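Local atomic coordinates of nicotinamide-nucleotide adenylyltransferase NadR family / Ribosylnicotinamide kinase (Lactococcus lactis subsp. cremoris, PDB entry 6GYE), a protein that binds nicotinamide riboside and probably phosphorylates it, a step on the way to NAD+. Residues 262-267 / 321-326; 183-186 / 192-195. All coordinates share one frame; numbering follows the deposited sequence.

Contact 1: 262-267 / 321-326; sequences AIVTRV and HEFHEE
Val-267 and Phe-323 make the closest approach between segments 262-267 and 321-326. One methyl of the valine, CG1, approaches the phenyl ring obliquely, 3.4 Å from CD2 and 3.5 Å from CE2 of Phe-323, and the two side chains cross at about a right angle. That methyl lies anti to the backbone N of Val-267 (chi1 172°), which carries it out toward helix 320-333. The same CG1 also rests on the aliphatic part of Glu-326, 3.8 Å from its CG. Val-264, one turn earlier, adds a looser contact: its CG1 lies near the plane of the phenyl ring, at the edge, 4.2 Å from CZ of Phe-323. The ring reaches both valines because CG of Phe-323 is anti to its backbone N (chi1 174°), although the CB itself does not point at the facing helix.

Behind this first shell, Tyr-268 meets the phenyl ring with its plane inclined, and the ring also touches Ser-188, in the loop that probably forms the Walker A motif. The bend of Glu-326 at chi2 goes with a carboxylate held within its own helix, by a salt bridge to Arg-329 and a hydrogen bond to Gln-330. The axes of the two short helical segments run at 126° to each other and pass 10.3 Å apart, a separation bridged by side chains. No hydrogen bond joins the segments, so the contact rests on apolar packing, with the buried Glu-326 lending its methylene carbons while its charge is met along helix 320-333.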
ATOM      1  N   ALA A 262      -8.133   4.338 -15.089  1.00 54.49           N
ATOM      2  CA  ALA A 262      -8.669   3.464 -16.134  1.00 54.83           C
ATOM      3  C   ALA A 262     -10.159   3.699 -16.375  1.00 58.17           C
ATOM      4  O   ALA A 262     -10.632   3.536 -17.510  1.00 54.06           O
ATOM      5  CB  ALA A 262      -8.399   1.993 -15.796  1.00 54.30           C
ATOM      6  N   ILE A 263     -10.910   4.103 -15.344  1.00 48.13           N
ATOM      7  CA  ILE A 263     -12.325   4.411 -15.552  1.00 57.96           C
ATOM      8  C   ILE A 263     -12.480   5.542 -16.562  1.00 54.75           C
ATOM      9  O   ILE A 263     -13.321   5.485 -17.465  1.00 55.87           O
ATOM     10  CB  ILE A 263     -13.013   4.745 -14.214  1.00 55.16           C
ATOM     11  CG1 ILE A 263     -13.080   3.494 -13.347  1.00 57.27           C
ATOM     12  CG2 ILE A 263     -14.413   5.309 -14.451  1.00 55.87           C
ATOM     13  CD1 ILE A 263     -13.866   3.657 -12.119  1.00 61.09           C
ATOM     14  N   VAL A 264     -11.679   6.599 -16.412  1.00 51.68           N
ATOM     15  CA  VAL A 264     -11.710   7.695 -17.377  1.00 53.28           C
ATOM     16  C   VAL A 264     -11.423   7.174 -18.782  1.00 54.60           C
ATOM     17  O   VAL A 264     -12.153   7.477 -19.734  1.00 63.58           O
ATOM     18  CB  VAL A 264     -10.723   8.802 -16.965  1.00 55.97           C
ATOM     19  CG1 VAL A 264     -10.520   9.803 -18.104  1.00 44.83           C
ATOM     20  CG2 VAL A 264     -11.235   9.500 -15.720  1.00 53.88           C
ATOM     21  N   THR A 265     -10.368   6.367 -18.935  1.00 51.59           N
ATOM     22  CA  THR A 265     -10.084   5.798 -20.252  1.00 48.37           C
ATOM     23  C   THR A 265     -11.226   4.911 -20.723  1.00 53.98           C
ATOM     24  O   THR A 265     -11.523   4.871 -21.920  1.00 56.33           O
ATOM     25  CB  THR A 265      -8.790   4.990 -20.226  1.00 52.59           C
ATOM     26  OG1 THR A 265      -7.731   5.819 -19.756  1.00 54.40           O
ATOM     27  CG2 THR A 265      -8.417   4.463 -21.658  1.00 48.75           C
ATOM     28  N   ARG A 266     -11.891   4.217 -19.790  1.00 55.87           N
ATOM     29  CA  ARG A 266     -13.002   3.351 -20.163  1.00 57.95           C
ATOM     30  C   ARG A 266     -14.200   4.152 -20.648  1.00 58.03           C
ATOM     31  O   ARG A 266     -14.987   3.660 -21.462  1.00 59.33           O
ATOM     32  CB  ARG A 266     -13.391   2.454 -18.983  1.00 53.63           C
ATOM     33  CG  ARG A 266     -14.327   1.307 -19.359  1.00 57.33           C
ATOM     34  CD  ARG A 266     -14.628   0.396 -18.157  1.00 62.46           C
ATOM     35  NE  ARG A 266     -15.535  -0.707 -18.498  1.00 69.22           N
ATOM     36  CZ  ARG A 266     -16.846  -0.693 -18.287  1.00 76.74           C
ATOM     37  NH1 ARG A 266     -17.414   0.362 -17.729  1.00 81.06           N
ATOM     38  NH2 ARG A 266     -17.592  -1.738 -18.620  1.00 82.94           N
ATOM     39  N   VAL A 267     -14.366   5.374 -20.160  1.00 56.19           N
ATOM     40  CA  VAL A 267     -15.435   6.211 -20.677  1.00 57.66           C
ATOM     41  C   VAL A 267     -15.158   6.581 -22.129  1.00 62.75           C
ATOM     42  O   VAL A 267     -16.033   6.446 -22.995  1.00 69.23           O
ATOM     43  CB  VAL A 267     -15.620   7.454 -19.793  1.00 61.41           C
ATOM     44  CG1 VAL A 267     -16.589   8.413 -20.453  1.00 60.59           C
ATOM     45  CG2 VAL A 267     -16.109   7.053 -18.388  1.00 54.24           C
ATOM     46  N   HIS A 321     -21.127  16.810 -21.953  1.00105.87           N
ATOM     47  CA  HIS A 321     -22.226  16.211 -21.201  1.00107.32           C
ATOM     48  C   HIS A 321     -22.369  14.732 -21.514  1.00101.18           C
ATOM     49  O   HIS A 321     -22.740  13.947 -20.634  1.00 99.65           O
ATOM     50  CB  HIS A 321     -23.526  16.962 -21.486  1.00118.56           C
ATOM     51  CG  HIS A 321     -23.500  18.386 -21.027  1.00126.70           C
ATOM     52  ND1 HIS A 321     -22.815  19.373 -21.705  1.00128.20           N
ATOM     53  CD2 HIS A 321     -24.045  18.984 -19.941  1.00128.03           C
ATOM     54  CE1 HIS A 321     -22.954  20.521 -21.066  1.00128.05           C
ATOM     55  NE2 HIS A 321     -23.697  20.312 -19.993  1.00128.25           N
ATOM     56  N   GLU A 322     -22.063  14.335 -22.749  1.00 98.51           N
ATOM     57  CA  GLU A 322     -22.002  12.920 -23.095  1.00 97.46           C
ATOM     58  C   GLU A 322     -20.958  12.195 -22.240  1.00 89.73           C
ATOM     59  O   GLU A 322     -21.241  11.147 -21.646  1.00 89.05           O
ATOM     60  CB  GLU A 322     -21.695  12.797 -24.591  1.00108.02           C
ATOM     61  CG  GLU A 322     -22.352  11.648 -25.344  1.00118.27           C
ATOM     62  CD  GLU A 322     -22.214  11.801 -26.863  1.00128.01           C
ATOM     63  OE1 GLU A 322     -21.472  11.013 -27.493  1.00128.56           O
ATOM     64  OE2 GLU A 322     -22.823  12.737 -27.425  1.00133.41           O
ATOM     65  N   PHE A 323     -19.744  12.752 -22.148  1.00 78.31           N
ATOM     66  CA  PHE A 323     -18.707  12.143 -21.314  1.00 71.04           C
ATOM     67  C   PHE A 323     -19.134  12.081 -19.850  1.00 71.52           C
ATOM     68  O   PHE A 323     -18.892  11.083 -19.162  1.00 72.83           O
ATOM     69  CB  PHE A 323     -17.402  12.928 -21.443  1.00 63.20           C
ATOM     70  CG  PHE A 323     -16.312  12.459 -20.525  1.00 65.56           C
ATOM     71  CD1 PHE A 323     -16.232  12.918 -19.216  1.00 65.71           C
ATOM     72  CD2 PHE A 323     -15.355  11.565 -20.974  1.00 66.56           C
ATOM     73  CE1 PHE A 323     -15.221  12.483 -18.361  1.00 64.42           C
ATOM     74  CE2 PHE A 323     -14.344  11.123 -20.137  1.00 64.09           C
ATOM     75  CZ  PHE A 323     -14.276  11.582 -18.823  1.00 65.74           C
ATOM     76  N   HIS A 324     -19.710  13.162 -19.341  1.00 71.60           N
ATOM     77  CA  HIS A 324     -20.037  13.215 -17.923  1.00 68.01           C
ATOM     78  C   HIS A 324     -21.118  12.204 -17.555  1.00 79.37           C
ATOM     79  O   HIS A 324     -20.987  11.492 -16.550  1.00 78.97           O
ATOM     80  CB  HIS A 324     -20.457  14.628 -17.545  1.00 67.86           C
ATOM     81  CG  HIS A 324     -20.776  14.782 -16.098  1.00 73.26           C
ATOM     82  ND1 HIS A 324     -19.802  14.982 -15.143  1.00 70.23           N
ATOM     83  CD2 HIS A 324     -21.959  14.782 -15.440  1.00 73.63           C
ATOM     84  CE1 HIS A 324     -20.373  15.085 -13.957  1.00 72.35           C
ATOM     85  NE2 HIS A 324     -21.680  14.967 -14.109  1.00 74.19           N
ATOM     86  N   GLU A 325     -22.177  12.098 -18.369  1.00 81.27           N
ATOM     87  CA  GLU A 325     -23.218  11.112 -18.084  1.00 81.14           C
ATOM     88  C   GLU A 325     -22.656   9.700 -18.106  1.00 81.63           C
ATOM     89  O   GLU A 325     -23.014   8.870 -17.265  1.00 89.88           O
ATOM     90  CB  GLU A 325     -24.380  11.226 -19.077  1.00 91.21           C
ATOM     91  CG  GLU A 325     -25.107  12.573 -19.101  1.00110.00           C
ATOM     92  CD  GLU A 325     -25.575  13.055 -17.727  1.00125.15           C
ATOM     93  OE1 GLU A 325     -25.851  12.219 -16.836  1.00128.25           O
ATOM     94  OE2 GLU A 325     -25.665  14.288 -17.536  1.00130.86           O
ATOM     95  N   GLU A 326     -21.778   9.401 -19.061  1.00 80.11           N
ATOM     96  CA  GLU A 326     -21.236   8.051 -19.120  1.00 75.45           C
ATOM     97  C   GLU A 326     -20.306   7.793 -17.943  1.00 72.45           C
ATOM     98  O   GLU A 326     -20.302   6.691 -17.375  1.00 70.74           O
ATOM     99  CB  GLU A 326     -20.518   7.828 -20.450  1.00 70.73           C
ATOM    100  CG  GLU A 326     -19.855   6.464 -20.572  1.00 68.46           C
ATOM    101  CD  GLU A 326     -20.847   5.307 -20.545  1.00 76.87           C
ATOM    102  OE1 GLU A 326     -22.068   5.531 -20.733  1.00 80.70           O
ATOM    103  OE2 GLU A 326     -20.398   4.158 -20.334  1.00 78.23           O
TER

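Contact 2: 183-186 / 192-195; sequences VTVM and GKTT. With SO4 (sulfate ion), chain F.
Lys-193 lays its aliphatic chain beside Val-185 of the inner strand 181-187, its CG 4.1 Å from CG1 of the valine, as the two side chains run past each other in opposite directions. Just before it, Gly-192 occupies the N-cap position of helix 193-203 with a positive phi of 91°, at which a side chain would press on the carbonyl O of the preceding residue, and its N gives sulfate O1 a hydrogen bond of 3.2 Å. The backbone N of Lys-193 follows with a bond to O4 of the sulfate, 2.9 Å long. Bends at chi2, chi3 and chi4 then curl the lysine chain alongside the anion, bringing NZ within 3.3 Å of sulfate O3, a weak bond, while a salt bridge ties the ammonium to Asp-259. A methionine in place of Lys-193 would probably leave Asp-259 without its cationic mate and the sulfate with less positive charge beside it. Thr-194 closes the series, its N donating to O3 of the sulfate over 3.0 Å. Amides of Ser-190 and Thr-191 also bind the ion, probably from the crystallisation liquor. Such a nest of amides between strand and helix, with a lysine beside the anion, is characteristic of the Walker A P-loop, where a nucleotide phosphate would be expected.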
ATOM      1  N   VAL A 183      -6.160  10.305  -3.961  1.00 48.34           N
ATOM      2  CA  VAL A 183      -7.173  11.196  -4.523  1.00 48.28           C
ATOM      3  C   VAL A 183      -7.029  11.170  -6.037  1.00 52.80           C
ATOM      4  O   VAL A 183      -5.953  11.480  -6.560  1.00 54.87           O
ATOM      5  CB  VAL A 183      -6.993  12.637  -4.016  1.00 46.34           C
ATOM      6  CG1 VAL A 183      -8.062  13.553  -4.604  1.00 42.78           C
ATOM      7  CG2 VAL A 183      -6.974  12.683  -2.520  1.00 44.46           C
ATOM      8  N   THR A 184      -8.111  10.850  -6.742  1.00 49.54           N
ATOM      9  CA  THR A 184      -8.092  10.775  -8.198  1.00 50.32           C
ATOM     10  C   THR A 184      -9.022  11.830  -8.776  1.00 48.78           C
ATOM     11  O   THR A 184     -10.166  11.961  -8.333  1.00 55.74           O
ATOM     12  CB  THR A 184      -8.512   9.383  -8.685  1.00 52.84           C
ATOM     13  OG1 THR A 184      -7.644   8.392  -8.125  1.00 53.23           O
ATOM     14  CG2 THR A 184      -8.431   9.312 -10.209  1.00 44.54           C
ATOM     15  N   VAL A 185      -8.541  12.573  -9.762  1.00 47.78           N
ATOM     16  CA  VAL A 185      -9.341  13.601 -10.422  1.00 52.15           C
ATOM     17  C   VAL A 185      -9.811  13.072 -11.771  1.00 51.83           C
ATOM     18  O   VAL A 185      -9.036  12.466 -12.518  1.00 59.73           O
ATOM     19  CB  VAL A 185      -8.540  14.909 -10.583  1.00 51.41           C
ATOM     20  CG1 VAL A 185      -9.372  15.939 -11.305  1.00 44.70           C
ATOM     21  CG2 VAL A 185      -8.075  15.427  -9.222  1.00 45.43           C
ATOM     22  N   MET A 186     -11.076  13.300 -12.086  1.00 45.85           N
ATOM     23  CA  MET A 186     -11.705  12.796 -13.303  1.00 48.63           C
ATOM     24  C   MET A 186     -12.501  13.909 -13.979  1.00 53.57           C
ATOM     25  O   MET A 186     -13.114  14.746 -13.308  1.00 59.84           O
ATOM     26  CB  MET A 186     -12.636  11.599 -12.992  1.00 46.06           C
ATOM     27  CG  MET A 186     -11.956  10.407 -12.301  1.00 45.72           C
ATOM     28  SD  MET A 186     -13.095   8.997 -12.138  1.00 54.22           S
ATOM     29  CE  MET A 186     -12.064   7.826 -11.236  1.00 47.38           C
ATOM     30  N   GLY A 192      -9.585  21.855 -16.969  1.00 70.11           N
ATOM     31  CA  GLY A 192      -8.721  22.295 -15.890  1.00 49.91           C
ATOM     32  C   GLY A 192      -8.277  21.222 -14.917  1.00 57.41           C
ATOM     33  O   GLY A 192      -7.820  21.573 -13.820  1.00 59.35           O
ATOM     34  N   LYS A 193      -8.390  19.930 -15.278  1.00 54.13           N
ATOM     35  CA  LYS A 193      -7.924  18.862 -14.394  1.00 54.80           C
ATOM     36  C   LYS A 193      -6.476  19.070 -14.009  1.00 53.33           C
ATOM     37  O   LYS A 193      -6.114  18.992 -12.833  1.00 61.01           O
ATOM     38  CB  LYS A 193      -8.063  17.480 -15.049  1.00 53.37           C
ATOM     39  CG  LYS A 193      -9.460  16.982 -15.248  1.00 66.39           C
ATOM     40  CD  LYS A 193      -9.699  16.226 -16.576  1.00 74.69           C
ATOM     41  CE  LYS A 193      -8.639  15.235 -17.034  1.00 68.60           C
ATOM     42  NZ  LYS A 193      -7.242  15.715 -17.323  1.00 77.19           N
ATOM     43  N   THR A 194      -5.626  19.334 -14.997  1.00 50.66           N
ATOM     44  CA  THR A 194      -4.195  19.340 -14.730  1.00 52.70           C
ATOM     45  C   THR A 194      -3.831  20.491 -13.807  1.00 52.51           C
ATOM     46  O   THR A 194      -3.087  20.303 -12.837  1.00 56.71           O
ATOM     47  CB  THR A 194      -3.407  19.396 -16.054  1.00 50.94           C
ATOM     48  OG1 THR A 194      -3.688  18.213 -16.814  1.00 52.96           O
ATOM     49  CG2 THR A 194      -1.902  19.449 -15.809  1.00 45.46           C
ATOM     50  N   THR A 195      -4.386  21.679 -14.058  1.00 48.29           N
ATOM     51  CA  THR A 195      -4.154  22.789 -13.146  1.00 45.76           C
ATOM     52  C   THR A 195      -4.668  22.455 -11.744  1.00 54.85           C
ATOM     53  O   THR A 195      -3.997  22.749 -10.749  1.00 51.47           O
ATOM     54  CB  THR A 195      -4.809  24.055 -13.703  1.00 50.23           C
ATOM     55  OG1 THR A 195      -4.142  24.414 -14.906  1.00 61.20           O
ATOM     56  CG2 THR A 195      -4.663  25.216 -12.755  1.00 44.59           C
TER
HETATM   57  S   SO4 F 404      -7.371  19.493 -18.665  1.00 75.13           S
HETATM   58  O1  SO4 F 404      -7.152  20.942 -18.753  1.00 73.73           O
HETATM   59  O2  SO4 F 404      -7.284  18.866 -19.977  1.00 82.64           O
HETATM   60  O3  SO4 F 404      -6.352  18.844 -17.851  1.00 71.45           O
HETATM   61  O4  SO4 F 404      -8.705  19.305 -18.113  1.00 76.23           O

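Both contacts are buried in the P-loop NTPase-type domain, probably the kinase part, their centres about 14 Å apart, but they join different elements. Contact 1 pairs two helices distant in sequence, whereas contact 2 links strand 181-187 to the helix that follows it after a short loop. They meet directly where CG2 of Val-264 packs 3.6 Å from CG of Met-186, so the helix pair of contact 1 also borders this inner strand; Met-186 further touches Leu-327 and Leu-331 of helix 320-333. Their chemistry diverges with position: contact 1 is apolar between its two segments, while contact 2 adds to modest aliphatic packing an anion site built from amides and a lysine.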